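PDB 1H0H: formate dehydrogenase subunit beta from Desulfovibrio gigas, which carries electrons through three [4Fe-4S] clusters as the small subunit of a periplasmic enzyme that reversibly oxidises formate to carbon dioxide. Local coordinates for residues Met54-Gln57 against Arg62-Trp65; Ser90-Asp95 against Gly99-Thr104; Glu114-Ala119 against Asn132-Cys137. One frame throughout, in Å; residues are numbered along the deposited sequence.

Interaction 1: residues Met54-Gln57 against Arg62-Trp65; sequences MHEQ and RIDW
In the beta hairpin of strands 51-59 and 62-70, E56 and W65 form a non-hydrogen-bonded antiparallel pair, and Q57 with D64 the hydrogen-bonded pair beside it. Q57 N gives a nearly straight bond to D64 O (2.9 Å), whereas the return bond from D64 N to Q57 O (2.8 Å) is bent, at 133°. The indole of W65 is the broad surface of the contact. It reaches over to the opposite strand because chi1 (-155°) turns CG away from the backbone N, and CG of E56 sits above its five-membered ring, 4.1 Å from the centroid, in a CH-pi contact. The carboxylate of E56 stands almost perpendicular to the indole, 84° between planes; its oxygens find their charged and polar partners on the neighbouring subunit. At the far end of the ring, CE of M54 touches CZ2 of W65 at 3.6 Å, brought there by the bend at chi3. Water 1 accepts from NE1 of W65 (3.0 Å) and donates weakly to O of M54. A basic side chain of the neighbouring subunit makes a cation-pi contact with the same indole. The arrangement is that of a two-stranded antiparallel hairpin with a tryptophan packed across its strands at a subunit interface.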
loop_
_atom_site.group_PDB
_atom_site.type_symbol
_atom_site.label_atom_id
_atom_site.label_comp_id
_atom_site.label_asym_id
_atom_site.label_seq_id
_atom_site.Cartn_x
_atom_site.Cartn_y
_atom_site.Cartn_z
ATOM N N MET B 54 12.083 -23.089 -2.955
ATOM C CA MET B 54 10.701 -22.947 -3.395
ATOM C C MET B 54 10.452 -23.906 -4.544
ATOM O O MET B 54 11.174 -23.866 -5.563
ATOM C CB MET B 54 10.409 -21.494 -3.828
ATOM C CG MET B 54 10.750 -20.407 -2.783
ATOM S SD MET B 54 10.790 -18.687 -3.480
ATOM C CE MET B 54 9.019 -18.357 -3.751
ATOM N N HIS B 55 9.441 -24.765 -4.397
ATOM C CA HIS B 55 9.150 -25.762 -5.435
ATOM C C HIS B 55 7.668 -25.936 -5.719
ATOM O O HIS B 55 6.864 -26.265 -4.831
ATOM C CB HIS B 55 9.755 -27.129 -5.084
ATOM C CG HIS B 55 11.247 -27.159 -5.154
ATOM N ND1 HIS B 55 12.042 -27.309 -4.037
ATOM C CD2 HIS B 55 12.097 -27.019 -6.201
ATOM C CE1 HIS B 55 13.316 -27.286 -4.393
ATOM N NE2 HIS B 55 13.377 -27.116 -5.701
ATOM N N GLU B 56 7.309 -25.730 -6.969
ATOM C CA GLU B 56 5.947 -25.947 -7.382
ATOM C C GLU B 56 5.701 -27.438 -7.381
ATOM O O GLU B 56 6.571 -28.207 -7.809
ATOM C CB GLU B 56 5.712 -25.395 -8.782
ATOM C CG GLU B 56 5.595 -23.890 -8.785
ATOM C CD GLU B 56 5.056 -23.367 -10.076
ATOM O OE1 GLU B 56 4.542 -24.144 -10.924
ATOM O OE2 GLU B 56 5.160 -22.158 -10.253
ATOM N N GLN B 57 4.534 -27.851 -6.893
ATOM C CA GLN B 57 4.186 -29.272 -6.870
ATOM C C GLN B 57 2.708 -29.433 -7.046
ATOM O O GLN B 57 1.919 -28.778 -6.368
ATOM C CB GLN B 57 4.588 -29.948 -5.539
ATOM C CG GLN B 57 6.058 -29.863 -5.162
ATOM C CD GLN B 57 6.952 -30.743 -6.043
ATOM O OE1 GLN B 57 6.469 -31.366 -6.973
ATOM N NE2 GLN B 57 8.253 -30.797 -5.726
ATOM N N ARG B 62 -4.066 -30.654 -7.812
ATOM C CA ARG B 62 -4.094 -29.202 -7.607
ATOM C C ARG B 62 -2.700 -28.657 -7.375
ATOM O O ARG B 62 -1.899 -29.265 -6.662
ATOM C CB ARG B 62 -4.988 -28.796 -6.423
ATOM C CG ARG B 62 -6.499 -28.845 -6.686
ATOM C CD ARG B 62 -7.323 -28.017 -5.677
ATOM N NE ARG B 62 -8.713 -28.458 -5.509
ATOM C CZ ARG B 62 -9.501 -28.926 -6.480
ATOM N NH1 ARG B 62 -9.046 -29.030 -7.714
ATOM N NH2 ARG B 62 -10.750 -29.302 -6.223
ATOM N N ILE B 63 -2.406 -27.520 -7.979
ATOM C CA ILE B 63 -1.106 -26.903 -7.772
ATOM C C ILE B 63 -0.912 -26.425 -6.344
ATOM O O ILE B 63 -1.838 -25.949 -5.667
ATOM C CB ILE B 63 -0.853 -25.747 -8.786
ATOM C CG1 ILE B 63 0.597 -25.293 -8.747
ATOM C CG2 ILE B 63 -1.759 -24.566 -8.496
ATOM C CD1 ILE B 63 1.617 -26.441 -8.939
ATOM N N ASP B 64 0.321 -26.561 -5.892
ATOM C CA ASP B 64 0.733 -26.083 -4.601
ATOM C C ASP B 64 2.145 -25.538 -4.793
ATOM O O ASP B 64 2.772 -25.770 -5.819
ATOM C CB ASP B 64 0.731 -27.220 -3.595
ATOM C CG ASP B 64 0.573 -26.743 -2.163
ATOM O OD1 ASP B 64 0.863 -25.552 -1.830
ATOM O OD2 ASP B 64 0.163 -27.515 -1.287
ATOM N N TRP B 65 2.629 -24.784 -3.822
ATOM C CA TRP B 65 3.956 -24.216 -3.889
ATOM C C TRP B 65 4.575 -24.427 -2.520
ATOM O O TRP B 65 4.132 -23.837 -1.524
ATOM C CB TRP B 65 3.843 -22.733 -4.215
ATOM C CG TRP B 65 5.012 -22.113 -4.864
ATOM C CD1 TRP B 65 6.216 -22.684 -5.145
ATOM C CD2 TRP B 65 5.101 -20.745 -5.293
ATOM N NE1 TRP B 65 7.037 -21.760 -5.746
ATOM C CE2 TRP B 65 6.370 -20.564 -5.856
ATOM C CE3 TRP B 65 4.204 -19.649 -5.268
ATOM C CZ2 TRP B 65 6.787 -19.332 -6.391
ATOM C CZ3 TRP B 65 4.605 -18.438 -5.808
ATOM C CH2 TRP B 65 5.890 -18.284 -6.352
HETATM O O HOH W 1 9.458 -22.437 -7.435
#

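Interaction 2: residues Ser90-Asp95 against Gly99-Thr104; sequences SAIIHD and GCVLFT. With SF4 (iron/sulfur cluster), chain N.
I92 and F103 form the apolar centre, their side chains lying side by side and pointing the same way from a non-hydrogen-bonded antiparallel pair. The isoleucine chain runs over one face of the phenyl ring: CD1 of I92 is 3.9 Å from the ring centroid, 28° off the normal, while CG1 rides nearer the rim. Because CG1 of I92 stays beside the backbone N (chi1 -64°), the other branch, CG2, is turned toward V101 and meets its CG1 at 3.8 Å. V101 CG1 is also 3.8 Å from S1 of the iron-sulfur cluster held by C72, C75, C80 and C120, so this valine is wedged between the isoleucine and the inorganic core. Helix 79-84 and V116 of helix 113-119 pack against the same side of the hairpin. On the other face I93 and L102 meet through their CB atoms, and the side chains of I93 and T104 cross at about a right angle, CD1 of I93 meeting CG2 of T104.

Outward from these side chains the backbone ladder takes over. L102 N bonds to I93 O at 2.6 Å, almost straight, and I93 N returns a bond to L102 O; D95 N to C100 O and G99 N to D95 O close the turn end. At the other end A91 O is gripped twice by T104, from N (3.1 Å) and from OG1 (2.7 Å), the hydroxyl approaching from above the carbonyl plane. H94 presents its ring edge to the carbonyls of G99 and C100, and water 2 lies in the ring plane, 2.8 Å from NE2 of H94, and can donate to G99 O. The whole is a short antiparallel beta hairpin lining a [4Fe-4S] site of the dicluster, ferredoxin-like region.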
loop_
_atom_site.group_PDB
_atom_site.type_symbol
_atom_site.label_atom_id
_atom_site.label_comp_id
_atom_site.label_asym_id
_atom_site.label_seq_id
_atom_site.Cartn_x
_atom_site.Cartn_y
_atom_site.Cartn_z
ATOM N N SER B 90 39.936 -28.573 16.285
ATOM C CA SER B 90 39.581 -27.176 16.522
ATOM C C SER B 90 38.963 -26.493 15.297
ATOM O O SER B 90 38.546 -25.335 15.363
ATOM C CB SER B 90 40.816 -26.401 16.984
ATOM O OG SER B 90 41.687 -26.186 15.882
ATOM N N ALA B 91 38.891 -27.206 14.179
ATOM C CA ALA B 91 38.319 -26.645 12.955
ATOM C C ALA B 91 36.823 -26.356 13.081
ATOM O O ALA B 91 36.359 -25.293 12.706
ATOM C CB ALA B 91 38.560 -27.590 11.784
ATOM N N ILE B 92 36.074 -27.344 13.569
ATOM C CA ILE B 92 34.642 -27.212 13.780
ATOM C C ILE B 92 34.393 -27.395 15.268
ATOM O O ILE B 92 34.739 -28.429 15.813
ATOM C CB ILE B 92 33.876 -28.286 12.967
ATOM C CG1 ILE B 92 34.094 -28.066 11.462
ATOM C CG2 ILE B 92 32.407 -28.294 13.347
ATOM C CD1 ILE B 92 33.684 -29.216 10.606
ATOM N N ILE B 93 33.882 -26.351 15.928
ATOM C CA ILE B 93 33.553 -26.408 17.352
ATOM C C ILE B 93 32.144 -26.969 17.559
ATOM O O ILE B 93 31.204 -26.618 16.820
ATOM C CB ILE B 93 33.654 -25.006 17.985
ATOM C CG1 ILE B 93 35.105 -24.538 17.965
ATOM C CG2 ILE B 93 33.114 -25.007 19.442
ATOM C CD1 ILE B 93 35.290 -23.058 18.392
ATOM N N HIS B 94 32.006 -27.856 18.545
ATOM C CA HIS B 94 30.692 -28.357 18.956
ATOM C C HIS B 94 30.418 -27.767 20.348
ATOM O O HIS B 94 30.999 -28.197 21.349
ATOM C CB HIS B 94 30.682 -29.880 18.985
ATOM C CG HIS B 94 29.312 -30.486 18.966
ATOM N ND1 HIS B 94 29.097 -31.827 19.186
ATOM C CD2 HIS B 94 28.092 -29.947 18.720
ATOM C CE1 HIS B 94 27.802 -32.087 19.101
ATOM N NE2 HIS B 94 27.172 -30.964 18.815
ATOM N N ASP B 95 29.533 -26.775 20.403
ATOM C CA ASP B 95 29.318 -26.031 21.628
ATOM C C ASP B 95 28.376 -26.731 22.578
ATOM O O ASP B 95 27.198 -26.896 22.283
ATOM C CB ASP B 95 28.794 -24.635 21.305
ATOM C CG ASP B 95 28.611 -23.807 22.538
ATOM O OD1 ASP B 95 29.644 -23.578 23.205
ATOM O OD2 ASP B 95 27.492 -23.360 22.926
ATOM N N GLY B 99 24.581 -26.581 21.731
ATOM C CA GLY B 99 24.447 -27.614 20.726
ATOM C C GLY B 99 24.893 -27.079 19.375
ATOM O O GLY B 99 24.837 -27.789 18.367
ATOM N N CYS B 100 25.358 -25.829 19.335
ATOM C CA CYS B 100 25.767 -25.259 18.063
ATOM C C CYS B 100 26.971 -25.976 17.469
ATOM O O CYS B 100 27.925 -26.283 18.171
ATOM C CB CYS B 100 26.099 -23.762 18.171
ATOM S SG CYS B 100 26.830 -23.071 16.639
ATOM N N VAL B 101 26.910 -26.206 16.161
ATOM C CA VAL B 101 28.009 -26.792 15.410
ATOM C C VAL B 101 28.601 -25.610 14.680
ATOM O O VAL B 101 27.988 -25.050 13.783
ATOM C CB VAL B 101 27.509 -27.879 14.440
ATOM C CG1 VAL B 101 28.633 -28.376 13.551
ATOM C CG2 VAL B 101 26.881 -29.048 15.244
ATOM N N LEU B 102 29.788 -25.211 15.093
ATOM C CA LEU B 102 30.358 -23.979 14.622
ATOM C C LEU B 102 31.560 -24.164 13.709
ATOM O O LEU B 102 32.624 -24.596 14.155
ATOM C CB LEU B 102 30.722 -23.125 15.836
ATOM C CG LEU B 102 31.405 -21.775 15.603
ATOM C CD1 LEU B 102 30.526 -20.842 14.762
ATOM C CD2 LEU B 102 31.701 -21.145 16.940
ATOM N N PHE B 103 31.390 -23.870 12.421
ATOM C CA PHE B 103 32.543 -23.895 11.534
ATOM C C PHE B 103 33.331 -22.635 11.838
ATOM O O PHE B 103 32.774 -21.535 11.852
ATOM C CB PHE B 103 32.153 -23.850 10.056
ATOM C CG PHE B 103 31.892 -25.191 9.433
ATOM C CD1 PHE B 103 31.193 -26.168 10.102
ATOM C CD2 PHE B 103 32.308 -25.440 8.135
ATOM C CE1 PHE B 103 30.922 -27.360 9.496
ATOM C CE2 PHE B 103 32.038 -26.638 7.517
ATOM C CZ PHE B 103 31.348 -27.604 8.184
ATOM N N THR B 104 34.618 -22.790 12.061
ATOM C CA THR B 104 35.471 -21.646 12.314
ATOM C C THR B 104 36.379 -21.407 11.109
ATOM O O THR B 104 36.492 -22.249 10.229
ATOM C CB THR B 104 36.338 -21.894 13.580
ATOM O OG1 THR B 104 37.358 -22.883 13.304
ATOM C CG2 THR B 104 35.546 -22.540 14.678
HETATM FE FE1 SF4 N . 25.676 -30.943 7.816
HETATM FE FE2 SF4 N . 25.125 -28.930 9.621
HETATM FE FE3 SF4 N . 24.761 -31.686 10.314
HETATM FE FE4 SF4 N . 27.310 -30.677 9.959
HETATM S S1 SF4 N . 25.782 -30.094 11.673
HETATM S S2 SF4 N . 26.592 -32.575 9.135
HETATM S S3 SF4 N . 26.935 -29.098 8.239
HETATM S S4 SF4 N . 23.571 -30.409 8.697
HETATM O O HOH W 2 24.502 -30.584 18.000
#

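Interaction 3: residues Glu114-Ala119 against Asn132-Cys137; sequences ESVISA and NQMAKC. With SF4 (iron/sulfur cluster), chain M; SF4 (iron/sulfur cluster), chain N.
M134 and the pair V116 and I117 cross obliquely where helix 113-119 packs on the short strand 134-135 of the ferredoxin-like dicluster region. The contact is small and wholly apolar, with no hydrogen bond between the segments. M134 points its CB toward the helix and divides its end between two neighbours: SD lies 3.7 Å from CG1 of I117, with CD1 of the same isoleucine slightly farther off, while CE lies 3.9 Å from CG1 of V116. The split follows from the shape of the methionine, extended through chi2 and then bent at chi3 (-65°), which swings the methyl to the valine and leaves the sulfur facing the isoleucine. V116 aims its CB toward the strand. I117 leaves the helix at a tangent, and its outer atoms come back to the sulfur. The side chains of F103 and Y113 also touch M134, while T83 and A84 of helix 79-84 lie against V116, so the methionine fits into a layer built from several parts of the chain.

Past M134 the segment turns from packing to cofactor binding. K136, with CG held between its backbone N and carbonyl carbon (chi1 64°), runs alongside the cluster held by C72, C75, C80 and C120; its CD is 3.5 Å from S3. NZ of this buried lysine is bonded to C137 O at 2.8 Å, nearly along the C=O axis, which ties the end of the side chain to the backbone of the next residue. That residue belongs to a different cluster, the one it shares with C21, C140 and C152: C137 SG binds iron FE3 at 2.2 Å.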
loop_
_atom_site.group_PDB
_atom_site.type_symbol
_atom_site.label_atom_id
_atom_site.label_comp_id
_atom_site.label_asym_id
_atom_site.label_seq_id
_atom_site.Cartn_x
_atom_site.Cartn_y
_atom_site.Cartn_z
ATOM N N GLU B 114 36.869 -31.773 1.149
ATOM C CA GLU B 114 35.812 -32.428 0.399
ATOM C C GLU B 114 35.086 -33.466 1.230
ATOM O O GLU B 114 33.861 -33.617 1.117
ATOM C CB GLU B 114 36.340 -33.068 -0.876
ATOM C CG GLU B 114 36.859 -32.078 -1.889
ATOM C CD GLU B 114 37.434 -32.787 -3.089
ATOM O OE1 GLU B 114 36.631 -33.387 -3.830
ATOM O OE2 GLU B 114 38.678 -32.800 -3.259
ATOM N N SER B 115 35.847 -34.168 2.062
ATOM C CA SER B 115 35.305 -35.235 2.874
ATOM C C SER B 115 34.369 -34.655 3.913
ATOM O O SER B 115 33.363 -35.276 4.250
ATOM C CB SER B 115 36.424 -36.021 3.561
ATOM O OG SER B 115 37.084 -36.896 2.643
ATOM N N VAL B 116 34.692 -33.453 4.393
ATOM C CA VAL B 116 33.861 -32.761 5.387
ATOM C C VAL B 116 32.508 -32.442 4.732
ATOM O O VAL B 116 31.459 -32.745 5.296
ATOM C CB VAL B 116 34.558 -31.471 5.897
ATOM C CG1 VAL B 116 33.651 -30.642 6.841
ATOM C CG2 VAL B 116 35.845 -31.829 6.597
ATOM N N ILE B 117 32.533 -31.889 3.521
ATOM C CA ILE B 117 31.286 -31.531 2.837
ATOM C C ILE B 117 30.480 -32.782 2.496
ATOM O O ILE B 117 29.284 -32.810 2.745
ATOM C CB ILE B 117 31.547 -30.671 1.584
ATOM C CG1 ILE B 117 32.242 -29.370 1.976
ATOM C CG2 ILE B 117 30.233 -30.332 0.831
ATOM C CD1 ILE B 117 32.602 -28.475 0.768
ATOM N N SER B 118 31.139 -33.833 1.992
ATOM C CA SER B 118 30.397 -35.053 1.650
ATOM C C SER B 118 29.824 -35.763 2.879
ATOM O O SER B 118 28.864 -36.504 2.745
ATOM C CB SER B 118 31.206 -36.061 0.815
ATOM O OG SER B 118 32.373 -36.487 1.477
ATOM N N ALA B 119 30.417 -35.573 4.062
ATOM C CA ALA B 119 29.887 -36.202 5.287
ATOM C C ALA B 119 28.533 -35.628 5.686
ATOM O O ALA B 119 27.779 -36.250 6.431
ATOM C CB ALA B 119 30.862 -36.021 6.462
ATOM N N ASN B 132 40.424 -23.149 1.434
ATOM C CA ASN B 132 39.630 -24.250 1.957
ATOM C C ASN B 132 38.684 -23.830 3.065
ATOM O O ASN B 132 38.014 -24.675 3.650
ATOM C CB ASN B 132 40.514 -25.374 2.476
ATOM C CG ASN B 132 41.126 -26.178 1.375
ATOM O OD1 ASN B 132 40.915 -25.892 0.204
ATOM N ND2 ASN B 132 41.922 -27.193 1.742
ATOM N N GLN B 133 38.641 -22.539 3.368
ATOM C CA GLN B 133 37.752 -22.085 4.420
ATOM C C GLN B 133 36.310 -22.378 4.091
ATOM O O GLN B 133 35.866 -22.117 2.971
ATOM C CB GLN B 133 37.897 -20.589 4.673
ATOM C CG GLN B 133 37.310 -20.178 5.999
ATOM C CD GLN B 133 37.682 -18.756 6.377
ATOM O OE1 GLN B 133 38.771 -18.279 6.021
ATOM N NE2 GLN B 133 36.807 -18.088 7.112
ATOM N N MET B 134 35.575 -22.856 5.085
ATOM C CA MET B 134 34.162 -23.186 4.930
ATOM C C MET B 134 33.279 -22.472 5.955
ATOM O O MET B 134 33.711 -22.169 7.060
ATOM C CB MET B 134 33.969 -24.692 5.031
ATOM C CG MET B 134 34.561 -25.486 3.844
ATOM S SD MET B 134 34.416 -27.280 4.077
ATOM C CE MET B 134 35.475 -27.486 5.507
ATOM N N ALA B 135 32.029 -22.198 5.594
ATOM C CA ALA B 135 31.109 -21.552 6.525
ATOM C C ALA B 135 29.696 -22.050 6.280
ATOM O O ALA B 135 29.433 -22.683 5.262
ATOM C CB ALA B 135 31.194 -20.012 6.420
ATOM N N LYS B 136 28.812 -21.774 7.233
ATOM C CA LYS B 136 27.420 -22.203 7.222
ATOM C C LYS B 136 26.777 -21.521 8.430
ATOM O O LYS B 136 27.440 -20.757 9.138
ATOM C CB LYS B 136 27.327 -23.732 7.377
ATOM C CG LYS B 136 27.848 -24.214 8.723
ATOM C CD LYS B 136 27.529 -25.711 8.997
ATOM C CE LYS B 136 27.747 -26.078 10.494
ATOM N NZ LYS B 136 26.790 -25.287 11.397
ATOM N N CYS B 137 25.483 -21.769 8.642
ATOM C CA CYS B 137 24.740 -21.266 9.785
ATOM C C CYS B 137 25.508 -21.463 11.090
ATOM O O CYS B 137 25.997 -22.572 11.372
ATOM C CB CYS B 137 23.420 -22.041 9.857
ATOM S SG CYS B 137 22.477 -21.866 11.363
HETATM FE FE1 SF4 M . 21.333 -17.473 12.599
HETATM FE FE2 SF4 M . 19.152 -18.431 11.228
HETATM FE FE3 SF4 M . 21.514 -19.878 11.297
HETATM FE FE4 SF4 M . 21.334 -17.544 9.844
HETATM S S1 SF4 M . 20.126 -19.504 9.548
HETATM S S2 SF4 M . 23.006 -18.221 11.263
HETATM S S3 SF4 M . 19.966 -16.284 11.038
HETATM S S4 SF4 M . 20.297 -19.405 13.149
HETATM FE FE1 SF4 N . 25.676 -30.943 7.816
HETATM FE FE2 SF4 N . 25.125 -28.930 9.621
HETATM FE FE3 SF4 N . 24.761 -31.686 10.314
HETATM FE FE4 SF4 N . 27.310 -30.677 9.959
HETATM S S1 SF4 N . 25.782 -30.094 11.673
HETATM S S2 SF4 N . 26.592 -32.575 9.135
HETATM S S3 SF4 N . 26.935 -29.098 8.239
HETATM S S4 SF4 N . 23.571 -30.409 8.697
#

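Interactions 2 and 3 are neighbours, their centres 12 Å apart, and are tied together beside one [4Fe-4S] cluster by K136 NZ, 2.7 Å from V101 O, a probable hydrogen bond. F103 packs its CD2 3.6 Å from CB of M134, and I92 CD1 reaches V116 CG1 at 4.0 Å, so hairpin, helix and strand share apolar side chains. Segment 132-137 bridges two clusters, whereas the hairpin of interaction 2 touches one of them. Interaction 1 stands apart, with centres 36 Å from interaction 2 and 31 Å from interaction 3; its M54 side chain lies about 8 Å from a bound cluster and about 7 Å from the side chain of C11, a ligand of cluster 1.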